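Local atomic coordinates of putative immunoglobulin A1 protease (PDB entry 3N6Z), a protein that is of unproven function but is a putative immunoglobulin A1 protease and may cleave that antibody. Residues G36-K41 and I58-S63; K48-M53 and V71-G76. All coordinates share one frame; numbering follows the deposited sequence. Where two conformers were deposited one is given.

Contact 1 (G36-K41 and I58-S63); sequences GGLFEK and IRNMRS
L38 and N60 come closest in the backbone, their CA atoms 6.1 Å apart, where a loop leaving the weakly bonded helical turn 33-37 passes a type I beta turn from I58 to M61 that leads into the equally weak helical turn 61-64. The one hydrogen bond between the segments runs from the side-chain amide of N60 to the main chain of L38: ND2 of N60 donates to O of L38 over 2.8 Å, with an N-H...O angle of 163°. The donor sits in the carbonyl plane on a lone pair, and the acceptor lies nearly in the amide plane, so the two flat groups meet cleanly. The same amide is gripped from elsewhere: ND2 also donates to O of V16, and OD1 pairs with OG1 of T14. Three bonds thus fix its rotation and tie both L38 and the chain around T14 and V16 to the turn.

The leucine turns its own side chain over this polar group. With CG beside the backbone N (chi1 -67°), L38 brings CD2 to 3.6 Å from ND2 of N60. F39 approaches with the far end of its ring: CZ lies 3.8 Å from CB of N60 and 3.7 Å from its carbonyl C. The ring and the N60 side chain run antiparallel to one another, their planes 83° apart. At the ring edge, near its plane, stands the backbone N of M61, while CG of this selenomethionine is a looser apolar neighbour, 4.4 Å from CE1 of F39.

F39 and M61 also pack against strands 50-52 and 71-75, at the N-terminal end of a solenoid-like succession of parallel strands. Chemically, then, a buried amide with both of its polar atoms satisfied can sit among apolar groups at little apparent cost, joining three pieces of chain there.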
# COMPACT_ATOMS: atom_id res chain seq x y z
N GLY A 36 26.19 17.03 -3.40
CA GLY A 36 27.58 16.85 -3.01
C GLY A 36 27.99 15.40 -2.90
O GLY A 36 28.80 15.05 -2.05
N GLY A 37 27.37 14.54 -3.71
CA GLY A 37 27.73 13.14 -3.74
C GLY A 37 26.90 12.19 -2.90
O GLY A 37 27.21 11.00 -2.82
N LEU A 38 25.90 12.70 -2.20
CA LEU A 38 24.95 11.82 -1.50
C LEU A 38 24.16 10.95 -2.47
O LEU A 38 23.70 9.88 -2.07
CB LEU A 38 23.97 12.65 -0.64
CG LEU A 38 24.54 13.40 0.56
CD1 LEU A 38 23.39 14.19 1.25
CD2 LEU A 38 25.19 12.47 1.49
N PHE A 39 24.02 11.41 -3.72
CA PHE A 39 23.31 10.69 -4.79
C PHE A 39 24.20 10.68 -6.03
O PHE A 39 25.18 11.45 -6.13
CB PHE A 39 21.97 11.37 -5.11
CG PHE A 39 21.06 11.38 -3.92
CD1 PHE A 39 20.27 10.26 -3.63
CD2 PHE A 39 21.08 12.43 -3.03
CE1 PHE A 39 19.51 10.24 -2.50
CE2 PHE A 39 20.30 12.39 -1.90
CZ PHE A 39 19.53 11.30 -1.63
N GLU A 40 23.84 9.85 -6.99
CA GLU A 40 24.62 9.75 -8.24
C GLU A 40 24.61 11.09 -8.98
O GLU A 40 25.64 11.49 -9.56
CB GLU A 40 24.06 8.63 -9.15
CG GLU A 40 24.53 8.63 -10.64
CD GLU A 40 26.02 8.36 -10.86
OE1 GLU A 40 26.72 7.86 -9.96
OE2 GLU A 40 26.50 8.66 -11.98
N LYS A 41 23.47 11.75 -8.99
CA LYS A 41 23.28 13.04 -9.65
C LYS A 41 21.94 13.62 -9.18
O LYS A 41 21.18 12.95 -8.47
CB LYS A 41 23.30 12.92 -11.18
CG LYS A 41 22.20 12.09 -11.78
CD LYS A 41 22.30 11.99 -13.31
CE LYS A 41 21.10 11.24 -13.90
NZ LYS A 41 21.09 11.12 -15.40
N ILE A 58 20.02 5.35 -0.94
CA ILE A 58 18.65 5.37 -0.50
C ILE A 58 18.55 5.83 0.97
O ILE A 58 17.58 6.51 1.35
CB ILE A 58 17.89 4.03 -0.77
CG1 ILE A 58 16.43 4.31 -1.17
CG2 ILE A 58 17.97 3.08 0.38
CD1 ILE A 58 15.72 3.09 -1.75
N ARG A 59 19.57 5.52 1.76
CA ARG A 59 19.64 5.99 3.15
C ARG A 59 19.96 7.48 3.27
O ARG A 59 19.81 8.03 4.34
CB ARG A 59 20.61 5.12 3.94
CG ARG A 59 20.07 3.70 4.12
CD ARG A 59 21.13 2.70 4.50
NE ARG A 59 21.72 3.06 5.78
CZ ARG A 59 23.02 3.35 5.96
NH1 ARG A 59 23.92 3.20 4.97
NH2 ARG A 59 23.43 3.75 7.15
N ASN A 60 20.35 8.13 2.19
CA ASN A 60 20.57 9.58 2.18
C ASN A 60 19.30 10.39 1.90
O ASN A 60 19.31 11.61 2.03
CB ASN A 60 21.69 10.00 1.21
CG ASN A 60 23.06 9.49 1.65
OD1 ASN A 60 23.32 9.35 2.86
ND2 ASN A 60 23.95 9.23 0.67
N MSE A 61 18.20 9.72 1.52
CA MSE A 61 16.96 10.45 1.21
C MSE A 61 16.57 11.36 2.38
O MSE A 61 16.16 12.49 2.17
CB MSE A 61 15.81 9.50 0.89
CG MSE A 61 16.00 8.70 -0.38
SE MSE A 61 14.56 7.45 -0.67
CE MSE A 61 13.15 8.76 -1.00
N ARG A 62 16.61 10.83 3.59
CA ARG A 62 16.14 11.60 4.75
C ARG A 62 16.91 12.90 4.94
O ARG A 62 16.36 13.90 5.44
CB ARG A 62 16.24 10.75 6.00
CG ARG A 62 17.62 10.29 6.36
CD ARG A 62 17.45 9.69 7.76
NE ARG A 62 18.02 8.39 7.95
CZ ARG A 62 17.55 7.44 8.79
NH1 ARG A 62 16.38 7.55 9.49
NH2 ARG A 62 18.25 6.33 8.86
N SER A 63 18.16 12.93 4.49
CA SER A 63 19.05 14.08 4.70
C SER A 63 18.73 15.25 3.76
O SER A 63 19.20 16.34 3.99
CB SER A 63 20.50 13.64 4.50
OG SER A 63 20.79 12.45 5.27

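Contact 2 (K48-M53 and V71-G76); sequences KPYMIM and VYFQLG
O of Y50 accepts the amide N of Q74 at 2.8 Å and also takes a weaker CA-H...O contact from CA of F73, both from the neighbouring strand. This is the parallel pairing of strands 50-52 and 71-75, the first two of a succession of parallel strands that stack along the chain in the manner of a beta-solenoid. The ladder alternates regularly: N of Y50 donates to O of Y72, N of I52 to O of Q74, and N of G76 closes it on O of I52 at 2.9 Å with an almost straight N-H...O angle of 176°.

Y50, F73, I52 and L75 share the buried face. The Y50 ring presents its edge to V71, CE2 lying 3.7 Å from CG1, while it meets the F73 ring obliquely, planes 39° apart. With an alanine in place of Y50, a gap would probably open beside V71 and F73, and the F39 ring would lose its stacking partner. Further along, CG2 of I52 rests 3.8 Å from CD2 of L75.

On the other face, the selenomethionine M51 and Q74 run side by side. M51 has two conformers, so its closer approach is less certain; in one of them the chain bends twice and carries SE toward N of G76. Q74 is met more firmly at its other end, where CG of P49 lies 3.7 Å from OE1.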
# COMPACT_ATOMS: atom_id res chain seq x y z
N LYS A 48 15.67 17.46 -12.34
CA LYS A 48 16.91 16.81 -11.87
C LYS A 48 16.62 16.03 -10.57
O LYS A 48 17.05 16.42 -9.49
CB LYS A 48 18.03 17.83 -11.67
CG LYS A 48 18.31 18.71 -12.89
CD LYS A 48 19.49 19.66 -12.66
CE LYS A 48 20.76 19.08 -13.15
NZ LYS A 48 21.93 20.02 -12.95
N PRO A 49 15.85 14.93 -10.68
CA PRO A 49 15.57 14.17 -9.44
C PRO A 49 16.85 13.59 -8.86
O PRO A 49 17.79 13.30 -9.58
CB PRO A 49 14.62 13.06 -9.92
CG PRO A 49 14.91 12.96 -11.40
CD PRO A 49 15.19 14.33 -11.85
N TYR A 50 16.91 13.47 -7.54
CA TYR A 50 18.01 12.76 -6.91
C TYR A 50 17.98 11.29 -7.36
O TYR A 50 16.99 10.58 -7.16
CB TYR A 50 17.91 12.83 -5.41
CG TYR A 50 18.22 14.17 -4.79
CD1 TYR A 50 19.44 14.82 -5.02
CD2 TYR A 50 17.31 14.79 -3.92
CE1 TYR A 50 19.74 16.02 -4.38
CE2 TYR A 50 17.61 15.99 -3.29
CZ TYR A 50 18.81 16.60 -3.52
OH TYR A 50 19.11 17.78 -2.90
N MSE A 51 19.08 10.87 -7.99
CA MSE A 51 19.19 9.55 -8.62
C MSE A 51 19.89 8.58 -7.66
O MSE A 51 21.02 8.86 -7.22
CB MSE A 51 19.93 9.68 -9.96
CG MSE A 51 19.92 8.42 -10.80
SE MSE A 51 18.20 7.91 -11.46
CE MSE A 51 18.04 9.29 -12.83
N ILE A 52 19.20 7.47 -7.38
CA ILE A 52 19.59 6.52 -6.35
C ILE A 52 20.06 5.22 -7.01
O ILE A 52 19.29 4.58 -7.75
CB ILE A 52 18.42 6.23 -5.42
CG1 ILE A 52 17.97 7.51 -4.69
CG2 ILE A 52 18.73 5.07 -4.43
CD1 ILE A 52 16.51 7.43 -4.19
N MSE A 53 21.31 4.84 -6.74
CA MSE A 53 21.94 3.66 -7.38
C MSE A 53 22.25 2.51 -6.44
O MSE A 53 22.59 1.43 -6.91
CB MSE A 53 23.23 4.09 -8.08
CG MSE A 53 23.05 5.17 -9.16
SE MSE A 53 21.97 4.59 -10.61
CE MSE A 53 23.14 3.27 -11.39
N VAL A 71 10.30 17.18 -2.72
CA VAL A 71 11.60 16.76 -3.21
C VAL A 71 11.43 15.48 -4.05
O VAL A 71 10.64 14.58 -3.71
CB VAL A 71 12.62 16.58 -2.04
CG1 VAL A 71 13.97 16.03 -2.55
CG2 VAL A 71 12.80 17.92 -1.32
N TYR A 72 12.13 15.44 -5.17
CA TYR A 72 12.01 14.42 -6.22
C TYR A 72 13.19 13.45 -6.17
O TYR A 72 14.36 13.88 -6.15
CB TYR A 72 11.97 15.05 -7.62
CG TYR A 72 10.73 15.86 -7.92
CD1 TYR A 72 10.47 17.07 -7.27
CD2 TYR A 72 9.81 15.40 -8.84
CE1 TYR A 72 9.34 17.81 -7.57
CE2 TYR A 72 8.68 16.14 -9.14
CZ TYR A 72 8.42 17.31 -8.49
OH TYR A 72 7.28 18.05 -8.82
N PHE A 73 12.86 12.17 -6.24
CA PHE A 73 13.80 11.07 -6.22
C PHE A 73 13.46 10.10 -7.33
O PHE A 73 12.27 9.87 -7.66
CB PHE A 73 13.73 10.30 -4.90
CG PHE A 73 14.00 11.12 -3.67
CD1 PHE A 73 12.97 11.76 -3.00
CD2 PHE A 73 15.30 11.25 -3.18
CE1 PHE A 73 13.20 12.46 -1.85
CE2 PHE A 73 15.53 11.97 -2.02
CZ PHE A 73 14.48 12.58 -1.36
N GLN A 74 14.48 9.41 -7.83
CA GLN A 74 14.32 8.37 -8.85
C GLN A 74 15.31 7.24 -8.61
O GLN A 74 16.46 7.51 -8.27
CB GLN A 74 14.50 8.98 -10.23
CG GLN A 74 14.10 8.05 -11.37
CD GLN A 74 13.96 8.79 -12.69
OE1 GLN A 74 13.36 9.90 -12.76
NE2 GLN A 74 14.48 8.19 -13.74
N LEU A 75 14.86 6.01 -8.78
CA LEU A 75 15.80 4.88 -8.79
C LEU A 75 16.41 4.72 -10.17
O LEU A 75 15.67 4.73 -11.17
CB LEU A 75 15.12 3.56 -8.41
CG LEU A 75 14.46 3.51 -7.02
CD1 LEU A 75 13.88 2.10 -6.79
CD2 LEU A 75 15.50 3.85 -5.93
N GLY A 76 17.71 4.50 -10.20
CA GLY A 76 18.45 4.19 -11.44
C GLY A 76 18.92 2.75 -11.52
O GLY A 76 19.57 2.37 -12.50

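How the contacts relate
Both contacts lie at the same end of the fold, their centres about 9 Å apart, and their segments alternate along the sequence. Contact 1 is largely buried, a loop against a turn, smaller in area and held by a side-chain amide. Contact 2 is regular sheet, held by repeated backbone bonds and only partly buried: the Y50, I52, F73 and L75 face is inside, the M51 and Q74 face partly exposed. F39 joins them: its ring stacks on Y50 and touches I52 and F73, and M61 packs on the latter two. N of E40 and O of K41 probably bond to O and N of M51. Contact 1 thus covers part of the apolar face, over Y50, I52 and F73.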